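ECF RNA polymerase sigma factor SigK (Mycobacterium tuberculosis, PDB 4NQW) probably directs RNA polymerase to specific promoters as an extracytoplasmic-function initiation factor that an anti-sigma factor keeps inactive until regulated intramembrane proteolysis releases it. Local coordinates at residues D29-R34 and F43-D48; S52-L57 and E74-V79; R60-R63 and Y67-E70; S84-A89 and L94-T99; T155-Q160 and K187-D192. All coordinates share one frame; numbering follows the deposited sequence.

In the fold
Interactions 1 to 4 lie in the helical N-terminal part of the chain, mostly in sigma-70 domain 2, whereas interaction 5 lies in domain 4. Helix 42-62 takes part in interactions 1, 2 and 3, and helix 65-82 in both 2 and 3; interaction 3 closes the turn between these helices within the longer span of interaction 2. Interaction 4 follows, tying the loop before helix 93-111 to that helix. Centres of interactions 1 and 4 are about 11 Å apart, those of 2 and 3 about 10 Å. Interaction 5, last along the chain, has its centre 26 to 34 Å from the others; it belongs to the second sigma-70 domain and shares no helix with them.

Interaction 1 (D29-R34 and F43-D48); sequences DALLRR and FAEFYD
In the helical bundle of sigma-70 domain 2, the short helix 28-34 packs against the start of helix 42-62 through Leu31 and Leu32, which meet Glu45 and Phe46. The two segments run roughly antiparallel, their N-to-C directions 139° apart and their axes 9.1 Å apart at closest approach. The CA atoms of Leu31 and Phe46 mark the register, 6.1 Å from each other.

Leu31 points at the opposite helix, and with CG placed anti to its carbonyl carbon (chi1 -74°) it sends CD1 over the backbone of the partner. That methyl of Leu31 lies 3.8 Å from Glu45 CG, the aliphatic stem of a side chain that crosses Leu31 at about a right angle. Glu45 contributes apolar carbon here, and its OE2 flanks the second methyl, 3.9 Å from Leu31 CD2, while the side chain comes within about 3 Å, nearest atoms, of a bound cadmium ion. Nearer the backbone of Leu31, its CB approaches the edge of the Phe46 ring, 4.3 Å from CD1 of Phe46.

No hydrogen bond spans the segments, so the fit depends on carbon contacts. Ala93 and Trp96 of helix 93-111 also touch Leu32, and Val79 and Leu97 continue the apolar surroundings of Phe46. The closest point is Leu32 CG, approaching the ring obliquely, 3.6 Å from Phe46 CE1.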
# COMPACT_ATOMS: atom_id res chain seq x y z
N ASP A 29 3.61 1.21 -16.12
CA ASP A 29 2.59 2.23 -16.30
C ASP A 29 1.93 2.09 -17.66
O ASP A 29 0.71 2.23 -17.79
CB ASP A 29 3.21 3.63 -16.16
CG ASP A 29 3.85 3.86 -14.80
OD1 ASP A 29 3.14 3.73 -13.78
OD2 ASP A 29 5.06 4.17 -14.75
N ALA A 30 2.74 1.81 -18.68
CA ALA A 30 2.24 1.58 -20.04
C ALA A 30 1.41 0.30 -20.14
O ALA A 30 0.45 0.25 -20.90
CB ALA A 30 3.40 1.54 -21.03
N LEU A 31 1.79 -0.73 -19.38
CA LEU A 31 1.02 -1.97 -19.33
C LEU A 31 -0.36 -1.72 -18.72
O LEU A 31 -1.37 -2.17 -19.26
CB LEU A 31 1.74 -3.05 -18.52
CG LEU A 31 2.95 -3.75 -19.14
CD1 LEU A 31 3.58 -4.69 -18.13
CD2 LEU A 31 2.58 -4.51 -20.41
N LEU A 32 -0.39 -1.01 -17.59
CA LEU A 32 -1.65 -0.68 -16.92
C LEU A 32 -2.51 0.24 -17.79
O LEU A 32 -3.73 0.19 -17.75
CB LEU A 32 -1.39 -0.03 -15.56
CG LEU A 32 -2.33 -0.43 -14.41
CD1 LEU A 32 -2.06 0.46 -13.21
CD2 LEU A 32 -3.80 -0.37 -14.78
N ARG A 33 -1.85 1.08 -18.58
CA ARG A 33 -2.54 1.97 -19.51
C ARG A 33 -3.25 1.17 -20.61
O ARG A 33 -4.27 1.61 -21.15
CB ARG A 33 -1.56 2.97 -20.13
CG ARG A 33 -2.08 4.40 -20.18
CD ARG A 33 -1.05 5.35 -20.79
NE ARG A 33 0.23 5.31 -20.08
CZ ARG A 33 0.49 5.92 -18.93
NH1 ARG A 33 -0.45 6.64 -18.30
NH2 ARG A 33 1.70 5.82 -18.38
N ARG A 34 -2.71 -0.00 -20.94
CA ARG A 34 -3.28 -0.86 -21.98
C ARG A 34 -4.40 -1.79 -21.48
O ARG A 34 -5.14 -2.33 -22.30
CB ARG A 34 -2.19 -1.68 -22.67
CG ARG A 34 -1.27 -0.84 -23.55
CD ARG A 34 -0.45 -1.71 -24.50
NE ARG A 34 -1.27 -2.23 -25.60
CZ ARG A 34 -1.58 -1.57 -26.71
NH1 ARG A 34 -1.16 -0.32 -26.91
NH2 ARG A 34 -2.34 -2.16 -27.63
N PHE A 43 -2.68 -7.45 -19.35
CA PHE A 43 -3.17 -7.82 -18.03
C PHE A 43 -2.45 -9.07 -17.53
O PHE A 43 -2.09 -9.16 -16.36
CB PHE A 43 -4.69 -8.06 -18.08
CG PHE A 43 -5.31 -8.33 -16.74
CD1 PHE A 43 -5.94 -9.54 -16.49
CD2 PHE A 43 -5.26 -7.37 -15.74
CE1 PHE A 43 -6.52 -9.79 -15.26
CE2 PHE A 43 -5.84 -7.61 -14.50
CZ PHE A 43 -6.47 -8.83 -14.26
N ALA A 44 -2.24 -10.03 -18.43
CA ALA A 44 -1.45 -11.22 -18.13
C ALA A 44 -0.00 -10.86 -17.77
O ALA A 44 0.58 -11.44 -16.86
CB ALA A 44 -1.47 -12.18 -19.31
N GLU A 45 0.57 -9.90 -18.50
CA GLU A 45 1.94 -9.45 -18.25
C GLU A 45 2.02 -8.56 -17.01
O GLU A 45 2.97 -8.67 -16.23
CB GLU A 45 2.50 -8.72 -19.47
CG GLU A 45 3.95 -8.29 -19.32
CD GLU A 45 4.73 -8.30 -20.62
OE1 GLU A 45 4.80 -9.37 -21.27
OE2 GLU A 45 5.28 -7.24 -20.99
N PHE A 46 1.03 -7.69 -16.83
CA PHE A 46 0.92 -6.86 -15.63
C PHE A 46 0.83 -7.74 -14.39
O PHE A 46 1.48 -7.48 -13.38
CB PHE A 46 -0.31 -5.95 -15.71
CG PHE A 46 -0.44 -4.99 -14.55
CD1 PHE A 46 0.23 -3.77 -14.57
CD2 PHE A 46 -1.22 -5.31 -13.45
CE1 PHE A 46 0.11 -2.88 -13.51
CE2 PHE A 46 -1.33 -4.43 -12.39
CZ PHE A 46 -0.67 -3.21 -12.42
N TYR A 47 0.01 -8.79 -14.48
CA TYR A 47 -0.13 -9.75 -13.40
C TYR A 47 1.17 -10.51 -13.14
O TYR A 47 1.64 -10.58 -12.01
CB TYR A 47 -1.27 -10.74 -13.69
CG TYR A 47 -1.30 -11.89 -12.72
CD1 TYR A 47 -1.73 -11.70 -11.41
CD2 TYR A 47 -0.88 -13.17 -13.09
CE1 TYR A 47 -1.75 -12.74 -10.50
CE2 TYR A 47 -0.90 -14.22 -12.19
CZ TYR A 47 -1.33 -14.00 -10.89
OH TYR A 47 -1.36 -15.03 -9.99
N ASP A 48 1.75 -11.07 -14.20
CA ASP A 48 2.98 -11.88 -14.09
C ASP A 48 4.14 -11.15 -13.41
O ASP A 48 4.91 -11.76 -12.67
CB ASP A 48 3.44 -12.38 -15.47
CG ASP A 48 2.75 -13.67 -15.89
OD1 ASP A 48 2.24 -14.41 -15.02
OD2 ASP A 48 2.73 -13.96 -17.11

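Interaction 2 (S52-L57 and E74-V79); sequences SRVYGL and EIYLEV. With CD (cadmium ion), chain F.
Within 52-57, Val54 alone carries this buried contact, meeting both Ile75 and Tyr76. Val54 CG1 and Ile75 CD1 meet tip to tip, 3.9 Å apart, and the same Val54 methyl skirts Tyr76 CE1. The other methyl, Val54 CG2, meets the phenol end, 3.2 Å from Tyr76 OH and 3.9 Å from Tyr76 CZ, approaching the ring obliquely. Val54 CG1 stands anti to the backbone N (chi1 173°), which directs it at Ile75 and leaves CG2 beside the hydroxyl.

One shell out, the Tyr76 hydroxyl is hydrogen-bonded to Thr50 OG1, which holds the phenol end beside Val54, and the ring stacks edge-to-face with Tyr47. Leu97 of helix 93-111 packs on Val54, and Ala101 on Ile75. Farther off, Glu78 reaches a cadmium ion with both carboxylate oxygens, OE1 at 2.6 Å from the metal, and OE2 also accepts a hydrogen bond from Arg104. Such apolar side chains shared among helices 42-62, 65-82 and 93-111 form the hydrophobic core of the sigma-70 domain 2 helical bundle.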
# COMPACT_ATOMS: atom_id res chain seq x y z
N SER A 52 4.00 -11.78 -7.30
CA SER A 52 4.74 -12.21 -6.11
C SER A 52 4.75 -11.12 -5.02
O SER A 52 4.75 -11.43 -3.83
CB SER A 52 6.17 -12.62 -6.47
OG SER A 52 6.93 -11.50 -6.92
N ARG A 53 4.77 -9.86 -5.44
CA ARG A 53 4.74 -8.74 -4.50
C ARG A 53 3.35 -8.52 -3.91
O ARG A 53 3.22 -8.22 -2.72
CB ARG A 53 5.28 -7.47 -5.16
CG ARG A 53 6.79 -7.46 -5.31
CD ARG A 53 7.34 -6.11 -5.76
NE ARG A 53 7.80 -6.12 -7.15
CZ ARG A 53 7.02 -5.97 -8.22
NH1 ARG A 53 5.71 -5.79 -8.09
NH2 ARG A 53 7.55 -5.99 -9.44
N VAL A 54 2.30 -8.68 -4.72
CA VAL A 54 0.93 -8.55 -4.22
C VAL A 54 0.58 -9.72 -3.30
O VAL A 54 0.13 -9.52 -2.17
CB VAL A 54 -0.11 -8.46 -5.35
CG1 VAL A 54 -1.52 -8.49 -4.78
CG2 VAL A 54 0.10 -7.19 -6.16
N TYR A 55 0.78 -10.94 -3.79
CA TYR A 55 0.46 -12.14 -3.03
C TYR A 55 1.25 -12.21 -1.72
O TYR A 55 0.70 -12.58 -0.68
CB TYR A 55 0.74 -13.39 -3.86
CG TYR A 55 0.37 -14.68 -3.17
CD1 TYR A 55 -0.96 -15.03 -2.96
CD2 TYR A 55 1.36 -15.56 -2.72
CE1 TYR A 55 -1.30 -16.21 -2.33
CE2 TYR A 55 1.02 -16.75 -2.09
CZ TYR A 55 -0.31 -17.07 -1.90
OH TYR A 55 -0.64 -18.24 -1.27
N GLY A 56 2.53 -11.85 -1.79
CA GLY A 56 3.39 -11.81 -0.61
C GLY A 56 2.95 -10.82 0.45
O GLY A 56 3.04 -11.09 1.64
N LEU A 57 2.47 -9.66 0.01
CA LEU A 57 1.97 -8.65 0.93
C LEU A 57 0.70 -9.14 1.61
O LEU A 57 0.57 -9.07 2.83
CB LEU A 57 1.69 -7.32 0.22
CG LEU A 57 1.05 -6.23 1.09
CD1 LEU A 57 1.89 -5.95 2.33
CD2 LEU A 57 0.86 -4.95 0.29
N GLU A 74 -9.54 -10.77 -5.94
CA GLU A 74 -10.33 -9.55 -5.81
C GLU A 74 -9.52 -8.33 -6.23
O GLU A 74 -10.04 -7.43 -6.90
CB GLU A 74 -10.83 -9.37 -4.37
CG GLU A 74 -11.92 -10.35 -3.96
CD GLU A 74 -12.32 -10.22 -2.49
OE1 GLU A 74 -11.81 -9.31 -1.80
OE2 GLU A 74 -13.14 -11.04 -2.03
N ILE A 75 -8.24 -8.31 -5.85
CA ILE A 75 -7.35 -7.19 -6.16
C ILE A 75 -7.17 -7.03 -7.66
O ILE A 75 -7.35 -5.94 -8.19
CB ILE A 75 -5.98 -7.35 -5.47
CG1 ILE A 75 -6.14 -7.22 -3.95
CG2 ILE A 75 -4.99 -6.30 -5.96
CD1 ILE A 75 -5.00 -7.79 -3.13
N TYR A 76 -6.84 -8.12 -8.36
CA TYR A 76 -6.64 -8.06 -9.81
C TYR A 76 -7.95 -7.91 -10.60
O TYR A 76 -7.92 -7.43 -11.73
CB TYR A 76 -5.83 -9.27 -10.29
CG TYR A 76 -4.37 -9.14 -9.93
CD1 TYR A 76 -3.82 -9.86 -8.87
CD2 TYR A 76 -3.54 -8.27 -10.63
CE1 TYR A 76 -2.48 -9.72 -8.53
CE2 TYR A 76 -2.20 -8.13 -10.30
CZ TYR A 76 -1.68 -8.86 -9.25
OH TYR A 76 -0.35 -8.72 -8.92
N LEU A 77 -9.07 -8.30 -10.00
CA LEU A 77 -10.38 -7.99 -10.59
C LEU A 77 -10.61 -6.48 -10.53
O LEU A 77 -11.08 -5.89 -11.50
CB LEU A 77 -11.51 -8.75 -9.88
CG LEU A 77 -12.92 -8.80 -10.52
CD1 LEU A 77 -13.65 -7.47 -10.44
CD2 LEU A 77 -12.88 -9.30 -11.96
N GLU A 78 -10.27 -5.85 -9.40
CA GLU A 78 -10.37 -4.39 -9.29
C GLU A 78 -9.39 -3.68 -10.23
O GLU A 78 -9.73 -2.64 -10.80
CB GLU A 78 -10.15 -3.89 -7.85
CG GLU A 78 -10.32 -2.38 -7.72
CD GLU A 78 -10.26 -1.86 -6.29
OE1 GLU A 78 -10.28 -0.63 -6.11
OE2 GLU A 78 -10.18 -2.67 -5.34
N VAL A 79 -8.19 -4.23 -10.39
CA VAL A 79 -7.22 -3.69 -11.36
C VAL A 79 -7.89 -3.61 -12.72
O VAL A 79 -7.95 -2.55 -13.33
CB VAL A 79 -5.95 -4.56 -11.47
CG1 VAL A 79 -5.07 -4.08 -12.62
CG2 VAL A 79 -5.15 -4.53 -10.18
CD CD F . -10.70 -0.63 -3.58
O HOH W 1 -13.29 0.28 -3.43

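Interaction 3 (R60-R63 and Y67-E70); sequences RVLR and YSEE. With CD (cadmium ion), chain E.
The Tyr67 ring presents neither face nor edge to Leu62, since it leads away from the contact; the meeting falls instead on the base of the side chain and the backbone. CD1 of Leu62 lies 4.4 Å from Tyr67 CB and 3.9 Å from Tyr67 O. The other flat group, the carboxylate of Glu69, turns away from 60-63 and grips a cadmium ion with both oxygens, OE2 at 2.4 Å and OE1 at 2.8 Å from the metal, with two waters and a polar side chain of the other protein chain also bound to the metal.

Leu62 has CG anti to its carbonyl carbon (chi1 -52°), which brings CD1 over the first turn of the next helix. Beside it, Leu62 CB stands 3.8 Å from Ser68 OG, a van der Waals approach; the hydroxyl's hydrogen bond goes to Asp64 O. Asp64 OD1 in turn accepts from Tyr67 N, so Asp64 holds the start of helix 65-82 by two bonds. Arg63, with positive phi, is where the chain leaves helix 42-62.

The contact therefore closes the tight turn joining helix 42-62 to helix 65-82 in domain 2, with Tyr55 and Val58 beside Ser68, and Arg108 of helix 93-111 packing on both Leu62 and Tyr67.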
# COMPACT_ATOMS: atom_id res chain seq x y z
N ARG A 60 1.40 -11.81 4.06
CA ARG A 60 1.98 -11.20 5.25
C ARG A 60 0.92 -10.65 6.20
O ARG A 60 1.01 -10.84 7.41
CB ARG A 60 2.96 -10.08 4.84
CG ARG A 60 3.62 -9.35 6.00
CD ARG A 60 4.47 -10.28 6.86
NE ARG A 60 4.21 -10.07 8.28
CZ ARG A 60 4.94 -9.33 9.11
NH1 ARG A 60 6.04 -8.69 8.68
NH2 ARG A 60 4.59 -9.22 10.38
N VAL A 61 -0.09 -9.98 5.64
CA VAL A 61 -1.14 -9.34 6.44
C VAL A 61 -2.16 -10.35 6.97
O VAL A 61 -2.47 -10.35 8.16
CB VAL A 61 -1.88 -8.24 5.63
CG1 VAL A 61 -3.03 -7.65 6.43
CG2 VAL A 61 -0.91 -7.14 5.21
N LEU A 62 -2.65 -11.22 6.09
CA LEU A 62 -3.71 -12.17 6.45
C LEU A 62 -3.18 -13.45 7.10
O LEU A 62 -3.83 -14.00 8.00
CB LEU A 62 -4.54 -12.53 5.22
CG LEU A 62 -5.10 -11.36 4.40
CD1 LEU A 62 -5.96 -11.88 3.26
CD2 LEU A 62 -5.91 -10.41 5.27
N ARG A 63 -2.02 -13.93 6.64
CA ARG A 63 -1.41 -15.19 7.12
C ARG A 63 -2.35 -16.39 7.00
O ARG A 63 -2.49 -17.18 7.94
CB ARG A 63 -0.90 -15.05 8.56
CG ARG A 63 0.11 -13.93 8.78
CD ARG A 63 0.00 -13.37 10.18
NE ARG A 63 -1.36 -12.92 10.46
CZ ARG A 63 -1.80 -12.53 11.66
NH1 ARG A 63 -1.00 -12.54 12.72
NH2 ARG A 63 -3.07 -12.15 11.79
N TYR A 67 -7.57 -17.48 2.10
CA TYR A 67 -8.08 -16.12 1.99
C TYR A 67 -7.12 -15.19 1.25
O TYR A 67 -7.56 -14.25 0.59
CB TYR A 67 -8.45 -15.55 3.37
CG TYR A 67 -9.66 -16.22 3.97
CD1 TYR A 67 -10.94 -15.97 3.47
CD2 TYR A 67 -9.54 -17.11 5.04
CE1 TYR A 67 -12.06 -16.58 4.01
CE2 TYR A 67 -10.66 -17.72 5.59
CZ TYR A 67 -11.91 -17.46 5.07
OH TYR A 67 -13.02 -18.07 5.61
N SER A 68 -5.81 -15.46 1.34
CA SER A 68 -4.82 -14.68 0.59
C SER A 68 -4.97 -14.86 -0.92
O SER A 68 -4.78 -13.91 -1.68
CB SER A 68 -3.39 -15.05 1.02
OG SER A 68 -3.13 -14.61 2.34
N GLU A 69 -5.30 -16.08 -1.34
CA GLU A 69 -5.59 -16.36 -2.74
C GLU A 69 -6.84 -15.61 -3.20
O GLU A 69 -6.82 -14.94 -4.23
CB GLU A 69 -5.77 -17.87 -2.97
CG GLU A 69 -4.48 -18.66 -2.85
CD GLU A 69 -4.68 -20.17 -2.95
OE1 GLU A 69 -5.81 -20.62 -3.23
OE2 GLU A 69 -3.69 -20.91 -2.76
N GLU A 70 -7.91 -15.71 -2.43
CA GLU A 70 -9.17 -15.05 -2.77
C GLU A 70 -9.04 -13.52 -2.80
O GLU A 70 -9.59 -12.87 -3.68
CB GLU A 70 -10.28 -15.47 -1.81
CG GLU A 70 -10.67 -16.93 -1.94
CD GLU A 70 -11.85 -17.32 -1.07
OE1 GLU A 70 -12.34 -16.47 -0.29
OE2 GLU A 70 -12.29 -18.48 -1.16
CD CD E . -4.48 -23.03 -3.65
O HOH W 2 -2.83 -23.81 -1.88
O HOH W 3 -2.38 -24.40 -4.61

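Interaction 4 (S84-A89 and L94-T99); sequences SEFDSA and LAWLLT
Phe86 and Trp96 each swing their ring carbon CG opposite the backbone N (chi1 174° for Phe86), which projects the two rings into the space between loop and helix. There they form a T-shaped pair in which the edge of Phe86 addresses the face of Trp96: the Phe86 centroid is 5.2 Å from that of the indole five-membered ring, and the planes are inclined at 65°. The leading atom is Phe86 CD1, 3.7 Å from Trp96 CG. A CH-pi contact adds to the pair, with Phe86 CB lying over the same ring, 4.3 Å from its centroid and 17° off the normal.

In domain 2 this joins the loop between helices 65-82 and 93-111 to the latter helix; in ECF relatives the corresponding loop helps read the -10 element, consistent with the promoter-binding role of the domain here. Leu32 of helix 28-34 touches both aromatic residues, and Asp29 touches Phe86. Within the loop, Ser88 OG is hydrogen-bonded to Arg33 NH1, while Ser88 N sits 3.7 Å above one face of the Phe86 ring, offset toward its rim.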
# COMPACT_ATOMS: atom_id res chain seq x y z
N SER A 84 -9.08 2.23 -15.68
CA SER A 84 -9.33 3.51 -16.34
C SER A 84 -9.19 4.70 -15.39
O SER A 84 -8.97 5.82 -15.83
CB SER A 84 -10.72 3.51 -16.99
OG SER A 84 -11.73 3.27 -16.02
N GLU A 85 -9.33 4.45 -14.09
CA GLU A 85 -9.13 5.48 -13.07
C GLU A 85 -7.65 5.82 -12.86
O GLU A 85 -7.33 6.87 -12.30
CB GLU A 85 -9.73 5.05 -11.72
CG GLU A 85 -11.24 4.82 -11.75
CD GLU A 85 -11.80 4.44 -10.39
OE1 GLU A 85 -11.04 3.92 -9.54
OE2 GLU A 85 -13.01 4.65 -10.17
N PHE A 86 -6.76 4.93 -13.29
CA PHE A 86 -5.32 5.12 -13.10
C PHE A 86 -4.79 6.35 -13.85
O PHE A 86 -5.07 6.53 -15.04
CB PHE A 86 -4.54 3.88 -13.54
CG PHE A 86 -3.05 4.06 -13.52
CD1 PHE A 86 -2.38 4.23 -12.32
CD2 PHE A 86 -2.32 4.05 -14.70
CE1 PHE A 86 -1.01 4.41 -12.30
CE2 PHE A 86 -0.95 4.22 -14.68
CZ PHE A 86 -0.29 4.39 -13.48
N ASP A 87 -4.02 7.17 -13.14
CA ASP A 87 -3.36 8.34 -13.71
C ASP A 87 -1.89 8.31 -13.29
O ASP A 87 -1.57 8.55 -12.13
CB ASP A 87 -4.04 9.62 -13.22
CG ASP A 87 -3.55 10.87 -13.95
OD1 ASP A 87 -2.63 10.78 -14.79
OD2 ASP A 87 -4.10 11.96 -13.67
N SER A 88 -1.00 8.01 -14.24
CA SER A 88 0.42 7.85 -13.94
C SER A 88 1.07 9.14 -13.41
O SER A 88 2.09 9.09 -12.73
CB SER A 88 1.19 7.36 -15.17
OG SER A 88 1.13 8.31 -16.22
N ALA A 89 0.46 10.28 -13.73
CA ALA A 89 0.91 11.58 -13.21
C ALA A 89 0.47 11.82 -11.76
O ALA A 89 0.75 12.88 -11.21
CB ALA A 89 0.40 12.70 -14.11
N LEU A 94 2.77 0.61 -9.95
CA LEU A 94 3.14 -0.29 -8.86
C LEU A 94 2.51 0.18 -7.54
O LEU A 94 1.90 -0.61 -6.83
CB LEU A 94 4.67 -0.36 -8.71
CG LEU A 94 5.35 -1.72 -8.48
CD1 LEU A 94 6.47 -1.57 -7.47
CD2 LEU A 94 4.38 -2.80 -8.03
N ALA A 95 2.67 1.47 -7.24
CA ALA A 95 2.11 2.07 -6.04
C ALA A 95 0.58 2.00 -6.03
O ALA A 95 -0.03 1.74 -5.00
CB ALA A 95 2.57 3.51 -5.90
N TRP A 96 -0.02 2.25 -7.19
CA TRP A 96 -1.47 2.17 -7.36
C TRP A 96 -1.98 0.76 -7.04
O TRP A 96 -3.00 0.60 -6.37
CB TRP A 96 -1.82 2.55 -8.80
CG TRP A 96 -3.28 2.66 -9.11
CD1 TRP A 96 -4.09 3.74 -8.88
CD2 TRP A 96 -4.10 1.68 -9.77
NE1 TRP A 96 -5.36 3.47 -9.33
CE2 TRP A 96 -5.39 2.22 -9.88
CE3 TRP A 96 -3.86 0.40 -10.26
CZ2 TRP A 96 -6.45 1.52 -10.47
CZ3 TRP A 96 -4.90 -0.30 -10.85
CH2 TRP A 96 -6.18 0.26 -10.95
N LEU A 97 -1.24 -0.25 -7.50
CA LEU A 97 -1.60 -1.65 -7.28
C LEU A 97 -1.38 -2.09 -5.83
O LEU A 97 -2.27 -2.68 -5.21
CB LEU A 97 -0.79 -2.56 -8.22
CG LEU A 97 -0.90 -4.07 -8.04
CD1 LEU A 97 -2.29 -4.56 -8.40
CD2 LEU A 97 0.15 -4.78 -8.89
N LEU A 98 -0.19 -1.82 -5.29
CA LEU A 98 0.13 -2.27 -3.93
C LEU A 98 -0.71 -1.55 -2.87
O LEU A 98 -1.04 -2.13 -1.84
CB LEU A 98 1.62 -2.12 -3.62
CG LEU A 98 2.50 -3.35 -3.88
CD1 LEU A 98 2.03 -4.56 -3.07
CD2 LEU A 98 2.53 -3.69 -5.35
N THR A 99 -1.04 -0.29 -3.12
CA THR A 99 -1.87 0.49 -2.20
C THR A 99 -3.29 -0.08 -2.10
O THR A 99 -3.84 -0.19 -1.01
CB THR A 99 -1.94 1.97 -2.63
OG1 THR A 99 -0.61 2.50 -2.68
CG2 THR A 99 -2.77 2.78 -1.65

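Interaction 5 (T155-Q160 and K187-D192); sequences TDTQRQ and KSRMRD
Gln158 and Arg189 make the tight part of this surface contact, their side chains crossing at about a right angle so that Gln158 CG comes within 3.8 Å of Arg189 CD. Next to it, Thr157 CB lies 3.9 Å from Arg189 NE, approaching the guanidinium obliquely. Arg189 bends at chi2 (50°) and again at chi3, folding its aliphatic length along the other helix.

The looser part lies toward Asp192, whose CB is 4.2 Å from Gln158 NE2; no hydrogen bond crosses the segments, and Asp192 OD1 makes its salt bridge with Arg195 instead. Helices 156-167 and 183-201 cross almost perpendicularly here, the short segments at 93° with axes 8.7 Å apart, in sigma-70 domain 4. Segment 187-191 belongs to the helix-turn-helix assigned by similarity, so the contact joins the helix that follows the turn of that motif to helix 156-167. Thr155 is the N-cap of helix 156-167: Gln158 N donates to Thr155 OG1 over 3.2 Å. Directed elsewhere, Arg159 NH1 bridges to Asp156 OD1 at 3.0 Å, with the oxygen near the guanidinium plane.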
# COMPACT_ATOMS: atom_id res chain seq x y z
N THR A 155 15.06 2.82 13.78
CA THR A 155 15.06 2.69 15.24
C THR A 155 13.94 1.74 15.64
O THR A 155 13.00 1.53 14.87
CB THR A 155 14.83 4.03 15.96
OG1 THR A 155 13.49 4.47 15.73
CG2 THR A 155 15.82 5.10 15.49
N ASP A 156 14.02 1.19 16.85
CA ASP A 156 13.03 0.22 17.32
C ASP A 156 11.61 0.78 17.29
O ASP A 156 10.69 0.12 16.80
CB ASP A 156 13.37 -0.26 18.74
CG ASP A 156 14.66 -1.08 18.79
OD1 ASP A 156 15.15 -1.51 17.73
OD2 ASP A 156 15.17 -1.31 19.91
N THR A 157 11.43 2.01 17.78
CA THR A 157 10.12 2.67 17.75
C THR A 157 9.61 2.90 16.33
O THR A 157 8.42 2.72 16.06
CB THR A 157 10.14 4.04 18.48
OG1 THR A 157 11.50 4.45 18.69
CG2 THR A 157 9.44 3.94 19.83
N GLN A 158 10.50 3.31 15.44
CA GLN A 158 10.12 3.59 14.05
C GLN A 158 9.80 2.31 13.27
O GLN A 158 8.90 2.30 12.43
CB GLN A 158 11.21 4.42 13.36
CG GLN A 158 11.25 5.86 13.87
CD GLN A 158 12.55 6.58 13.56
OE1 GLN A 158 13.19 6.32 12.55
NE2 GLN A 158 12.94 7.50 14.44
N ARG A 159 10.53 1.23 13.55
CA ARG A 159 10.22 -0.08 12.97
C ARG A 159 8.90 -0.62 13.52
O ARG A 159 8.12 -1.22 12.79
CB ARG A 159 11.35 -1.08 13.26
CG ARG A 159 11.20 -2.41 12.52
CD ARG A 159 12.09 -3.49 13.11
NE ARG A 159 13.51 -3.11 13.11
CZ ARG A 159 14.23 -2.81 14.19
NH1 ARG A 159 13.71 -2.83 15.42
NH2 ARG A 159 15.51 -2.48 14.05
N GLN A 160 8.68 -0.41 14.82
CA GLN A 160 7.45 -0.86 15.49
C GLN A 160 6.19 -0.18 14.93
O GLN A 160 5.15 -0.82 14.83
CB GLN A 160 7.57 -0.57 16.99
CG GLN A 160 6.45 -1.14 17.86
CD GLN A 160 6.60 -0.74 19.32
OE1 GLN A 160 6.87 0.42 19.63
NE2 GLN A 160 6.43 -1.71 20.22
N LYS A 187 1.93 9.98 15.05
CA LYS A 187 1.88 10.57 13.71
C LYS A 187 3.25 11.09 13.28
O LYS A 187 3.67 10.87 12.14
CB LYS A 187 0.83 11.68 13.65
CG LYS A 187 -0.60 11.17 13.70
CD LYS A 187 -1.61 12.28 13.47
CE LYS A 187 -1.66 13.26 14.63
NZ LYS A 187 -2.66 14.34 14.38
N SER A 188 3.95 11.76 14.19
CA SER A 188 5.32 12.21 13.94
C SER A 188 6.27 11.03 13.74
O SER A 188 7.16 11.08 12.89
CB SER A 188 5.82 13.07 15.10
OG SER A 188 5.10 14.28 15.19
N ARG A 189 6.06 9.97 14.52
CA ARG A 189 6.94 8.80 14.47
C ARG A 189 6.76 8.00 13.18
O ARG A 189 7.73 7.53 12.60
CB ARG A 189 6.72 7.91 15.70
CG ARG A 189 7.93 7.10 16.14
CD ARG A 189 9.19 7.95 16.26
NE ARG A 189 9.84 7.82 17.56
CZ ARG A 189 9.61 8.59 18.62
NH1 ARG A 189 8.72 9.58 18.57
NH2 ARG A 189 10.26 8.37 19.75
N MET A 190 5.51 7.85 12.75
CA MET A 190 5.22 7.21 11.46
C MET A 190 5.85 7.99 10.32
O MET A 190 6.41 7.41 9.40
CB MET A 190 3.71 7.11 11.24
CG MET A 190 3.03 6.03 12.05
SD MET A 190 1.27 5.95 11.69
CE MET A 190 0.82 4.51 12.65
N ARG A 191 5.74 9.32 10.39
CA ARG A 191 6.38 10.20 9.42
C ARG A 191 7.89 10.04 9.40
O ARG A 191 8.50 9.96 8.33
CB ARG A 191 6.04 11.66 9.72
CG ARG A 191 4.65 12.08 9.29
CD ARG A 191 4.41 13.56 9.53
NE ARG A 191 5.30 14.40 8.72
CZ ARG A 191 5.10 15.69 8.45
NH1 ARG A 191 4.02 16.33 8.90
NH2 ARG A 191 5.99 16.34 7.71
N ASP A 192 8.49 9.99 10.58
CA ASP A 192 9.94 9.81 10.71
C ASP A 192 10.39 8.48 10.11
O ASP A 192 11.38 8.43 9.37
CB ASP A 192 10.38 9.91 12.17
CG ASP A 192 10.26 11.33 12.73
OD1 ASP A 192 9.75 12.22 12.02
OD2 ASP A 192 10.69 11.55 13.88